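Local coordinates for protein anti-H(O) lectin 1 (Ulex europaeus, PDB 1FX5) that binds L-fucose as a legume lectin dependent on calcium and manganese, recognising the H (type O) blood-group antigen, at residues G105-F110 / A123-T128; F72-E77 / D87-F92; P99-G104 / L109-K114; Q21-V26 / L34-N39. One frame throughout, in Å; residues are numbered along the deposited sequence.

Contact 1: G105-F110 / A123-T128. With MN (manganese (II) ion), chain F; CA (calcium ion), chain G.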
# COMPACT_ATOMS: atom_id res chain seq x y z
N GLY A 105 -30.01 4.80 1.52
CA GLY A 105 -29.96 4.37 0.13
C GLY A 105 -28.94 5.05 -0.78
O GLY A 105 -28.86 4.75 -1.97
N TYR A 106 -28.15 5.96 -0.23
CA TYR A 106 -27.15 6.66 -1.01
C TYR A 106 -25.74 6.08 -0.77
O TYR A 106 -24.74 6.63 -1.26
CB TYR A 106 -27.24 8.17 -0.75
CG TYR A 106 -28.57 8.75 -1.19
CD1 TYR A 106 -29.55 9.09 -0.27
CD2 TYR A 106 -28.84 8.95 -2.53
CE1 TYR A 106 -30.77 9.63 -0.67
CE2 TYR A 106 -30.07 9.48 -2.95
CZ TYR A 106 -31.02 9.82 -2.02
OH TYR A 106 -32.20 10.39 -2.42
N PHE A 107 -25.67 5.01 0.04
CA PHE A 107 -24.43 4.29 0.37
C PHE A 107 -23.21 5.03 0.90
O PHE A 107 -22.10 4.46 0.89
CB PHE A 107 -23.94 3.49 -0.86
CG PHE A 107 -24.97 2.56 -1.44
CD1 PHE A 107 -25.58 2.85 -2.65
CD2 PHE A 107 -25.32 1.40 -0.77
CE1 PHE A 107 -26.54 2.00 -3.20
CE2 PHE A 107 -26.28 0.54 -1.31
CZ PHE A 107 -26.89 0.85 -2.53
N GLY A 108 -23.41 6.27 1.33
CA GLY A 108 -22.31 7.07 1.84
C GLY A 108 -21.45 7.65 0.72
O GLY A 108 -20.48 8.37 0.99
N LEU A 109 -21.84 7.42 -0.53
CA LEU A 109 -21.08 7.92 -1.68
C LEU A 109 -21.64 9.17 -2.35
O LEU A 109 -20.88 9.93 -2.98
CB LEU A 109 -20.99 6.81 -2.75
CG LEU A 109 -20.43 5.45 -2.36
CD1 LEU A 109 -20.53 4.49 -3.56
CD2 LEU A 109 -18.98 5.61 -1.90
N PHE A 110 -22.95 9.36 -2.25
CA PHE A 110 -23.64 10.51 -2.86
C PHE A 110 -24.47 11.39 -1.89
O PHE A 110 -24.81 10.95 -0.78
CB PHE A 110 -24.55 10.01 -4.01
CG PHE A 110 -23.88 9.01 -4.93
CD1 PHE A 110 -22.99 9.42 -5.90
CD2 PHE A 110 -24.13 7.65 -4.80
CE1 PHE A 110 -22.36 8.50 -6.72
CE2 PHE A 110 -23.50 6.73 -5.62
CZ PHE A 110 -22.61 7.15 -6.58
N ALA A 123 -18.82 2.72 -9.04
CA ALA A 123 -19.07 1.73 -8.01
C ALA A 123 -19.91 0.55 -8.49
O ALA A 123 -20.74 0.69 -9.41
CB ALA A 123 -19.78 2.38 -6.81
N VAL A 124 -19.65 -0.61 -7.90
CA VAL A 124 -20.38 -1.82 -8.24
C VAL A 124 -21.25 -1.97 -6.99
O VAL A 124 -20.71 -2.14 -5.88
CB VAL A 124 -19.44 -3.05 -8.40
CG1 VAL A 124 -20.26 -4.33 -8.60
CG2 VAL A 124 -18.54 -2.85 -9.60
N GLU A 125 -22.56 -1.82 -7.14
CA GLU A 125 -23.47 -1.95 -6.00
C GLU A 125 -24.25 -3.28 -5.90
O GLU A 125 -24.68 -3.86 -6.91
CB GLU A 125 -24.46 -0.76 -5.95
CG GLU A 125 -25.42 -0.74 -7.16
CD GLU A 125 -26.54 0.29 -7.04
OE1 GLU A 125 -27.69 -0.04 -7.38
OE2 GLU A 125 -26.28 1.43 -6.64
N PHE A 126 -24.45 -3.71 -4.65
CA PHE A 126 -25.17 -4.93 -4.24
C PHE A 126 -26.27 -4.25 -3.42
O PHE A 126 -26.18 -4.09 -2.18
CB PHE A 126 -24.25 -5.81 -3.39
CG PHE A 126 -23.00 -6.27 -4.12
CD1 PHE A 126 -21.82 -5.57 -4.02
CD2 PHE A 126 -23.05 -7.38 -4.98
CE1 PHE A 126 -20.71 -5.95 -4.76
CE2 PHE A 126 -21.93 -7.77 -5.72
CZ PHE A 126 -20.76 -7.05 -5.61
N ASP A 127 -27.25 -3.75 -4.17
CA ASP A 127 -28.41 -3.03 -3.67
C ASP A 127 -29.54 -3.92 -3.20
O ASP A 127 -30.25 -4.54 -4.01
CB ASP A 127 -28.85 -2.08 -4.80
CG ASP A 127 -29.78 -0.99 -4.32
OD1 ASP A 127 -29.90 0.05 -5.01
OD2 ASP A 127 -30.40 -1.15 -3.27
N THR A 128 -29.78 -3.91 -1.88
CA THR A 128 -30.83 -4.74 -1.29
C THR A 128 -32.28 -4.23 -1.30
O THR A 128 -33.17 -4.95 -0.85
CB THR A 128 -30.45 -5.22 0.13
OG1 THR A 128 -30.34 -4.09 1.00
CG2 THR A 128 -29.13 -5.98 0.12
MN MN F . -29.70 0.75 -7.05
CA CA G . -31.57 1.06 -3.33
O HOH W 1 -30.06 2.80 -3.77
O HOH W 2 -28.75 2.57 -6.53
O HOH W 3 -29.57 1.18 -9.20
O HOH W 4 -30.60 0.73 -1.28
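Phe107 meets Glu125 and Asp127 at the paired manganese and calcium site of the legume lectin fold, where the strand carrying the two carboxylates faces a loop. The aromatic ring presents its edge to Asp127: CZ of Phe107 is 3.9 Å from CG of Asp127, the two planes standing 85° apart. Its neighbouring atom CE1 lies 3.5 Å from OE2 of Glu125. Two residues earlier on the strand, at Ala123, the contact turns purely apolar, with CD1 of Leu109 resting on CB of Ala123.

Asp127 has CG anti to its backbone N (chi1 -164°), which carries the carboxylate out to both metals. OD1 bridges them, 2.2 Å from manganese and 2.6 Å from calcium, while of the two metals OD2 reaches calcium only. Glu125 binds manganese through OE1; its OE2 instead accepts a hydrogen bond of 2.7 Å from a manganese-bound water. Gly105 O does the same for a calcium-bound water at 2.9 Å, a second-shell link from the loop. Asp137 serves both ions, His142 completes the protein ligands of manganese, and Asn134 and Ile129 those of calcium. Metals and waters thus hold the carboxylates, and the weakly positive edge of Phe107 is probably compatible with the Asp127 carboxylate beside it.

Contact 2: F72-E77 / D87-F92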
# COMPACT_ATOMS: atom_id res chain seq x y z
N PHE A 72 -13.65 -11.05 -3.12
CA PHE A 72 -13.94 -11.04 -1.69
C PHE A 72 -15.23 -11.81 -1.40
O PHE A 72 -16.06 -12.04 -2.30
CB PHE A 72 -14.06 -9.59 -1.16
CG PHE A 72 -15.14 -8.78 -1.83
CD1 PHE A 72 -16.44 -8.77 -1.32
CD2 PHE A 72 -14.88 -8.05 -2.98
CE1 PHE A 72 -17.45 -8.05 -1.94
CE2 PHE A 72 -15.89 -7.32 -3.62
CZ PHE A 72 -17.18 -7.32 -3.10
N SER A 73 -15.38 -12.25 -0.16
CA SER A 73 -16.57 -12.98 0.29
C SER A 73 -17.27 -12.10 1.33
O SER A 73 -16.61 -11.46 2.15
CB SER A 73 -16.16 -14.31 0.93
OG SER A 73 -15.55 -15.15 -0.03
N PHE A 74 -18.60 -12.08 1.31
CA PHE A 74 -19.32 -11.26 2.27
C PHE A 74 -20.63 -11.97 2.71
O PHE A 74 -21.02 -13.01 2.15
CB PHE A 74 -19.62 -9.88 1.64
CG PHE A 74 -20.84 -9.86 0.72
CD1 PHE A 74 -22.10 -9.57 1.21
CD2 PHE A 74 -20.71 -10.14 -0.63
CE1 PHE A 74 -23.22 -9.56 0.38
CE2 PHE A 74 -21.81 -10.13 -1.47
CZ PHE A 74 -23.08 -9.84 -0.97
N PHE A 75 -21.24 -11.47 3.78
CA PHE A 75 -22.50 -12.02 4.28
C PHE A 75 -23.22 -10.88 5.00
O PHE A 75 -22.60 -9.86 5.35
CB PHE A 75 -22.30 -13.29 5.13
CG PHE A 75 -21.69 -13.04 6.48
CD1 PHE A 75 -20.31 -12.93 6.63
CD2 PHE A 75 -22.49 -12.94 7.61
CE1 PHE A 75 -19.74 -12.73 7.89
CE2 PHE A 75 -21.93 -12.73 8.86
CZ PHE A 75 -20.54 -12.63 9.00
N MET A 76 -24.53 -10.99 5.14
CA MET A 76 -25.33 -9.97 5.80
C MET A 76 -26.16 -10.63 6.90
O MET A 76 -26.58 -11.77 6.76
CB MET A 76 -26.29 -9.32 4.79
CG MET A 76 -25.68 -8.98 3.44
SD MET A 76 -26.82 -8.17 2.30
CE MET A 76 -27.78 -9.55 1.63
N GLU A 77 -26.46 -9.88 7.96
CA GLU A 77 -27.25 -10.40 9.07
C GLU A 77 -28.34 -9.40 9.38
O GLU A 77 -28.09 -8.19 9.38
CB GLU A 77 -26.40 -10.59 10.31
CG GLU A 77 -25.14 -11.33 10.03
CD GLU A 77 -24.87 -12.38 11.06
OE1 GLU A 77 -25.51 -13.46 10.95
OE2 GLU A 77 -24.03 -12.12 11.96
N ASP A 87 -29.39 -1.54 3.39
CA ASP A 87 -29.52 -0.95 2.05
C ASP A 87 -28.57 -1.62 1.05
O ASP A 87 -28.76 -1.46 -0.16
CB ASP A 87 -29.21 0.55 2.06
CG ASP A 87 -30.43 1.38 2.31
OD1 ASP A 87 -30.62 1.79 3.47
OD2 ASP A 87 -31.23 1.59 1.37
N GLY A 88 -27.53 -2.30 1.57
CA GLY A 88 -26.57 -2.98 0.71
C GLY A 88 -25.11 -2.59 0.91
O GLY A 88 -24.77 -1.92 1.89
N LEU A 89 -24.23 -3.09 0.05
CA LEU A 89 -22.82 -2.76 0.17
C LEU A 89 -22.30 -2.33 -1.21
O LEU A 89 -22.94 -2.59 -2.24
CB LEU A 89 -22.00 -3.89 0.78
CG LEU A 89 -21.87 -5.19 0.01
CD1 LEU A 89 -20.49 -5.78 0.23
CD2 LEU A 89 -22.95 -6.15 0.46
N THR A 90 -21.07 -1.84 -1.23
CA THR A 90 -20.49 -1.37 -2.47
C THR A 90 -18.97 -1.54 -2.55
O THR A 90 -18.29 -1.55 -1.50
CB THR A 90 -20.78 0.18 -2.45
OG1 THR A 90 -21.81 0.54 -3.38
CG2 THR A 90 -19.58 1.03 -2.57
N PHE A 91 -18.45 -1.78 -3.77
CA PHE A 91 -17.00 -1.88 -3.99
C PHE A 91 -16.85 -0.60 -4.85
O PHE A 91 -17.59 -0.44 -5.84
CB PHE A 91 -16.51 -3.10 -4.76
CG PHE A 91 -15.04 -3.01 -5.10
CD1 PHE A 91 -14.62 -2.53 -6.34
CD2 PHE A 91 -14.06 -3.29 -4.15
CE1 PHE A 91 -13.27 -2.31 -6.62
CE2 PHE A 91 -12.72 -3.07 -4.42
CZ PHE A 91 -12.32 -2.57 -5.66
N PHE A 92 -15.94 0.30 -4.52
CA PHE A 92 -15.81 1.53 -5.31
C PHE A 92 -14.42 2.13 -5.50
O PHE A 92 -13.48 1.80 -4.78
CB PHE A 92 -16.74 2.60 -4.71
CG PHE A 92 -16.26 3.18 -3.38
CD1 PHE A 92 -16.28 2.42 -2.22
CD2 PHE A 92 -15.77 4.47 -3.31
CE1 PHE A 92 -15.80 2.93 -1.00
CE2 PHE A 92 -15.29 5.00 -2.10
CZ PHE A 92 -15.30 4.22 -0.94
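Leu89 is the bump here, and the hollow that receives it lies between Phe72 and Phe74 on the facing strand. The strands 72-77 and 88-92 run nearly antiparallel, their axes 159° apart, but at 9.4 Å they are separated by a full layer of side chains and cannot share backbone bonds.

Leu89 lays its two methyls on one and the same face of the Phe74 ring. CD2 is the tighter, 3.4 Å from CE1 of Phe74 and over that side of the ring, while CD1 sits 4.1 Å from CG of Phe74, toward the rim. In Leu89 a chi1 of 66° lodges CG between the backbone N and the carbonyl carbon and directs it toward Phe74; chi2, at 145°, then sets the two methyls against that face. CD1 is shared: it also lies 4.4 Å from CE1 of Phe72. That second ring fills the next hollow along, reaching past Leu89 until its CE2 is 4.4 Å from CB of Phe91. Its approaches to both are slanted and looser than the methyl-on-ring seat at Phe74.

Other strands close the pocket around these residues. Phe126 of strand 122-127 packs on both Phe72 and Leu89, and Phe214 meets the Phe72 ring edge to face. A classic beta bulge, with Asp87 and Gly88 facing Ser217, lies at the start of strand 88-94. Interdigitation of this kind belongs to the hydrophobic core of the legume lectin beta sandwich, where the flat back sheet holding 72-77 packs against the curved front sheet holding 88-92.

Contact 3: P99-G104 / L109-K114. Unlike the reference sequence in segment 109-114: Asn111 (reference Glu). With NAG (2-acetamido-2-deoxy-beta-D-glucopyranose), chain D.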
# COMPACT_ATOMS: atom_id res chain seq x y z
N PRO A 99 -14.81 12.72 1.07
CA PRO A 99 -15.45 12.58 2.39
C PRO A 99 -16.65 11.62 2.41
O PRO A 99 -17.16 11.25 1.35
CB PRO A 99 -15.92 14.01 2.67
CG PRO A 99 -16.38 14.46 1.29
CD PRO A 99 -15.30 13.91 0.36
N LEU A 100 -17.10 11.24 3.60
CA LEU A 100 -18.24 10.33 3.75
C LEU A 100 -19.45 11.24 3.44
O LEU A 100 -19.50 12.37 3.93
CB LEU A 100 -18.36 9.88 5.21
CG LEU A 100 -19.18 8.66 5.64
CD1 LEU A 100 -19.55 8.87 7.09
CD2 LEU A 100 -20.42 8.48 4.86
N ARG A 101 -20.39 10.78 2.61
CA ARG A 101 -21.56 11.60 2.29
C ARG A 101 -22.80 11.00 2.91
O ARG A 101 -22.71 10.38 3.98
CB ARG A 101 -21.71 11.80 0.77
CG ARG A 101 -20.66 12.75 0.21
CD ARG A 101 -20.73 12.85 -1.29
NE ARG A 101 -19.67 13.69 -1.84
CZ ARG A 101 -18.55 13.24 -2.40
NH1 ARG A 101 -18.32 11.94 -2.51
NH2 ARG A 101 -17.65 14.09 -2.87
N ARG A 102 -23.94 11.09 2.23
CA ARG A 102 -25.18 10.55 2.78
C ARG A 102 -25.28 9.02 2.76
O ARG A 102 -24.95 8.38 1.76
CB ARG A 102 -26.35 11.18 2.06
CG ARG A 102 -27.67 10.92 2.67
CD ARG A 102 -28.68 11.77 1.99
NE ARG A 102 -30.02 11.40 2.40
CZ ARG A 102 -31.11 12.02 1.98
NH1 ARG A 102 -31.03 13.07 1.15
NH2 ARG A 102 -32.29 11.53 2.32
N ALA A 103 -25.72 8.44 3.88
CA ALA A 103 -25.86 6.99 4.00
C ALA A 103 -27.27 6.51 3.59
O ALA A 103 -27.90 7.11 2.71
CB ALA A 103 -25.49 6.55 5.40
N GLY A 104 -27.77 5.44 4.20
CA GLY A 104 -29.10 4.99 3.80
C GLY A 104 -29.01 4.52 2.35
O GLY A 104 -27.98 3.97 1.96
N LEU A 109 -21.84 7.42 -0.53
CA LEU A 109 -21.08 7.92 -1.68
C LEU A 109 -21.64 9.17 -2.35
O LEU A 109 -20.88 9.93 -2.98
CB LEU A 109 -20.99 6.81 -2.75
CG LEU A 109 -20.43 5.45 -2.36
CD1 LEU A 109 -20.53 4.49 -3.56
CD2 LEU A 109 -18.98 5.61 -1.90
N PHE A 110 -22.95 9.36 -2.25
CA PHE A 110 -23.64 10.51 -2.86
C PHE A 110 -24.47 11.39 -1.89
O PHE A 110 -24.81 10.95 -0.78
CB PHE A 110 -24.55 10.01 -4.01
CG PHE A 110 -23.88 9.01 -4.93
CD1 PHE A 110 -22.99 9.42 -5.90
CD2 PHE A 110 -24.13 7.65 -4.80
CE1 PHE A 110 -22.36 8.50 -6.72
CE2 PHE A 110 -23.50 6.73 -5.62
CZ PHE A 110 -22.61 7.15 -6.58
N ASN A 111 -24.83 12.60 -2.33
CA ASN A 111 -25.63 13.57 -1.53
C ASN A 111 -27.13 13.32 -1.68
O ASN A 111 -27.90 13.50 -0.73
CB ASN A 111 -25.44 15.02 -2.00
CG ASN A 111 -24.10 15.63 -1.65
OD1 ASN A 111 -23.37 15.13 -0.79
ND2 ASN A 111 -23.79 16.71 -2.36
N ASP A 112 -27.54 13.05 -2.91
CA ASP A 112 -28.94 12.81 -3.25
C ASP A 112 -29.01 12.15 -4.64
O ASP A 112 -28.02 11.58 -5.05
CB ASP A 112 -29.76 14.11 -3.20
CG ASP A 112 -29.11 15.26 -3.98
OD1 ASP A 112 -29.19 16.39 -3.49
OD2 ASP A 112 -28.51 15.06 -5.08
N THR A 113 -30.11 12.31 -5.37
CA THR A 113 -30.21 11.68 -6.69
C THR A 113 -29.61 12.39 -7.90
O THR A 113 -29.65 11.84 -9.00
CB THR A 113 -31.67 11.29 -7.06
OG1 THR A 113 -32.36 12.46 -7.51
CG2 THR A 113 -32.40 10.70 -5.88
N LYS A 114 -29.12 13.60 -7.75
CA LYS A 114 -28.54 14.29 -8.90
C LYS A 114 -27.22 13.67 -9.34
O LYS A 114 -26.40 13.30 -8.51
CB LYS A 114 -28.40 15.78 -8.61
CG LYS A 114 -29.76 16.41 -8.29
CD LYS A 114 -29.77 17.93 -8.25
CE LYS A 114 -31.19 18.47 -7.88
NZ LYS A 114 -32.33 17.92 -8.71
C1 NAG D . -22.73 17.62 -1.96
C2 NAG D . -22.58 18.71 -3.01
C3 NAG D . -21.40 19.59 -2.61
C4 NAG D . -21.72 20.22 -1.27
C5 NAG D . -21.94 19.09 -0.25
C6 NAG D . -22.27 19.58 1.15
C7 NAG D . -21.51 17.32 -4.69
C8 NAG D . -21.48 16.89 -6.15
N2 NAG D . -22.44 18.21 -4.37
O3 NAG D . -21.17 20.60 -3.61
O4 NAG D . -20.64 21.06 -0.83
O5 NAG D . -23.03 18.24 -0.70
O6 NAG D . -23.25 20.61 1.12
O7 NAG D . -20.68 16.89 -3.87
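Arg101 lies tightly over the backbone of Leu109 to Asn111, whereas Arg102 reaches out along the exposed side. The Arg101 chain is extended from CG to NE, and its aliphatic part runs past the opposite backbone and the Asn111 amide: CB is 3.6 Å from Phe110 O, and CD is 3.5 Å from Asn111 OD1. At the end, NH1 donates to Leu109 O at 3.3 Å. The bond is bent, 140° at the hydrogen, and the oxygen lies 29° out of the guanidinium plane, so this is a modest grip on a carbonyl that belongs to a largely buried residue. Nearby, Arg102 N gives Phe110 O a weak hydrogen bond.

Both segments belong to the long loop that joins strands 88-94 and 122-127 in the legume lectin fold. Its second arm continues into an Asx turn, in which Asp112 OD2 accepts from Lys114 N at 3.1 Å. That arm also carries a sugar: ND2 of Asn111, in the sequon Asn111-Asp112-Thr113, is covalently joined to C1 of an N-acetylglucosamine.

The outer side is the solvent side. A chi1 of -169° turns Arg102 CG away from its own N, and the exposed side chain runs alongside the chain, touching it with its methylenes: CD is 3.3 Å from Asn111 O, which lies at the guanidinium edge. The polar end is turned to Glu44, in a salt bridge from NE. On the glycan side, the acetyl oxygen O7 of the sugar stays 3.9 Å from Arg101 NE, a loose approach.

Contact 4: Q21-V26 / L34-N39. Unlike the reference sequence in segment 21-26: Asn23 (reference Asp). With NAG (2-acetamido-2-deoxy-beta-D-glucopyranose), chain C.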
# COMPACT_ATOMS: atom_id res chain seq x y z
N GLN A 21 -14.09 5.45 7.93
CA GLN A 21 -14.96 6.63 7.96
C GLN A 21 -16.35 6.15 8.37
O GLN A 21 -16.76 5.05 7.98
CB GLN A 21 -15.07 7.30 6.59
CG GLN A 21 -13.92 8.17 6.20
CD GLN A 21 -14.02 8.56 4.74
OE1 GLN A 21 -14.05 9.74 4.40
NE2 GLN A 21 -14.08 7.57 3.87
N GLY A 22 -17.07 6.95 9.14
CA GLY A 22 -18.40 6.55 9.56
C GLY A 22 -18.33 5.45 10.61
O GLY A 22 -17.37 5.41 11.39
N ASN A 23 -19.24 4.50 10.55
CA ASN A 23 -19.23 3.44 11.53
C ASN A 23 -18.75 2.06 11.11
O ASN A 23 -19.35 1.06 11.49
CB ASN A 23 -20.59 3.38 12.24
CG ASN A 23 -20.79 4.58 13.18
OD1 ASN A 23 -20.03 4.72 14.14
ND2 ASN A 23 -21.72 5.47 12.86
N ALA A 24 -17.66 2.00 10.35
CA ALA A 24 -17.09 0.73 9.88
C ALA A 24 -15.88 0.38 10.77
O ALA A 24 -15.25 1.29 11.33
CB ALA A 24 -16.65 0.86 8.42
N SER A 25 -15.56 -0.91 10.94
CA SER A 25 -14.40 -1.29 11.78
C SER A 25 -14.20 -2.78 11.76
O SER A 25 -15.08 -3.52 11.33
CB SER A 25 -14.62 -0.87 13.23
OG SER A 25 -15.69 -1.61 13.83
N VAL A 26 -13.05 -3.23 12.27
CA VAL A 26 -12.74 -4.65 12.32
C VAL A 26 -13.15 -5.11 13.72
O VAL A 26 -12.75 -4.53 14.72
CB VAL A 26 -11.27 -4.92 12.07
CG1 VAL A 26 -11.02 -6.41 12.10
CG2 VAL A 26 -10.87 -4.38 10.73
N LEU A 34 -18.81 -3.26 7.83
CA LEU A 34 -19.01 -1.99 7.16
C LEU A 34 -19.93 -0.98 7.86
O LEU A 34 -19.78 0.23 7.68
CB LEU A 34 -19.47 -2.24 5.71
CG LEU A 34 -18.55 -3.15 4.87
CD1 LEU A 34 -19.16 -3.43 3.48
CD2 LEU A 34 -17.14 -2.54 4.75
N ASN A 35 -20.90 -1.46 8.62
CA ASN A 35 -21.82 -0.56 9.31
C ASN A 35 -22.32 -1.26 10.55
O ASN A 35 -22.27 -2.49 10.62
CB ASN A 35 -23.03 -0.22 8.41
CG ASN A 35 -23.98 -1.40 8.20
OD1 ASN A 35 -25.01 -1.51 8.86
ND2 ASN A 35 -23.66 -2.28 7.25
N LYS A 36 -22.74 -0.50 11.54
CA LYS A 36 -23.24 -1.12 12.74
C LYS A 36 -24.74 -0.90 12.83
O LYS A 36 -25.30 -0.09 12.07
CB LYS A 36 -22.49 -0.66 13.99
CG LYS A 36 -22.36 0.80 14.18
CD LYS A 36 -21.53 1.08 15.43
CE LYS A 36 -20.23 0.29 15.41
NZ LYS A 36 -19.31 0.68 16.53
N VAL A 37 -25.40 -1.73 13.63
CA VAL A 37 -26.84 -1.67 13.83
C VAL A 37 -27.07 -1.33 15.30
O VAL A 37 -26.15 -1.42 16.12
CB VAL A 37 -27.51 -3.01 13.46
CG1 VAL A 37 -27.34 -3.28 11.96
CG2 VAL A 37 -26.89 -4.14 14.25
N GLY A 38 -28.30 -0.96 15.63
CA GLY A 38 -28.64 -0.61 17.00
C GLY A 38 -29.53 0.62 16.96
O GLY A 38 -29.57 1.32 15.93
N ASN A 39 -30.24 0.92 18.04
CA ASN A 39 -31.12 2.10 18.03
C ASN A 39 -30.53 3.45 18.44
O ASN A 39 -31.21 4.48 18.35
CB ASN A 39 -32.47 1.82 18.71
CG ASN A 39 -32.34 1.10 20.04
OD1 ASN A 39 -31.27 0.60 20.39
ND2 ASN A 39 -33.44 1.03 20.78
C1 NAG C . -21.73 6.76 13.54
C2 NAG C . -22.63 7.77 12.80
C3 NAG C . -22.58 9.11 13.55
C4 NAG C . -23.03 8.92 15.02
C5 NAG C . -22.18 7.81 15.68
C6 NAG C . -22.70 7.42 17.06
C7 NAG C . -22.79 7.28 10.42
C8 NAG C . -22.27 7.60 9.02
N2 NAG C . -22.22 7.97 11.42
O3 NAG C . -23.44 10.07 12.89
O4 NAG C . -22.85 10.16 15.76
O5 NAG C . -22.21 6.60 14.89
O6 NAG C . -24.11 7.20 17.05
O7 NAG C . -23.63 6.40 10.59
O HOH W 5 -17.34 2.98 15.20
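Between Ala24 and Leu34 the two backbones come very close, 4.3 Å from CA to CA, and then diverge toward Asn39. CB of Ala24 lies against the opposite chain, 3.3 Å from Leu34 O. One residue back, Asn23 O approaches CA of Asn35 at 3.7 Å.

Segment 21-26 leads into, and 34-39 leaves, a short hairpin: strands 25-26 and 32-33 pair, Ser25 bonds to Gln33 through the backbone, and the 34-39 segment runs on as loop toward the long strand 44-59. At that exit Lys36, which also packs on Leu41, folds back over Asn23. With chi1 at 51°, its chain bends again at chi3, also 51°, and CG touches CB of Asn23 at 3.7 Å. The ammonium end does not meet the asparagine directly. A water lies between them, held weakly by both: 3.3 Å from Lys36 NZ and 3.4 Å from Asn23 OD1.

The other branch of the Asn23 amide is committed to a glycan. In the sequon Asn23-Ala24-Ser25, ND2 is bonded covalently to C1 of an N-acetylglucosamine, which is itself hydrogen-bonded to Thr45 OG1 and Gly46 N on strand 44-59.

How the contacts relate
Contacts 1 and 2 meet in the front sheet through 88-92 and 123-128: their centres are 10 Å apart, and Val124 N lies 2.9 Å from Phe91 O, a probable hydrogen bond. In contact 1 the metals lie between the strand's carboxylates and the loop, which reaches calcium through a water; contact 2 fills the sandwich interior, the side chain of Leu89 about 12 Å from each ion. Contact 3 shares Leu109 and Phe110 with contact 1. A diol, probably from the crystallisation liquor, is hydrogen-bonded to Gly105 N and Asp87 OD2, in a pocket consistent with the monosaccharide site of legume lectins. Contacts 3 and 4 each carry an N-glycan, and Leu100 CD1 touches Gly22 CA at 3.6 Å.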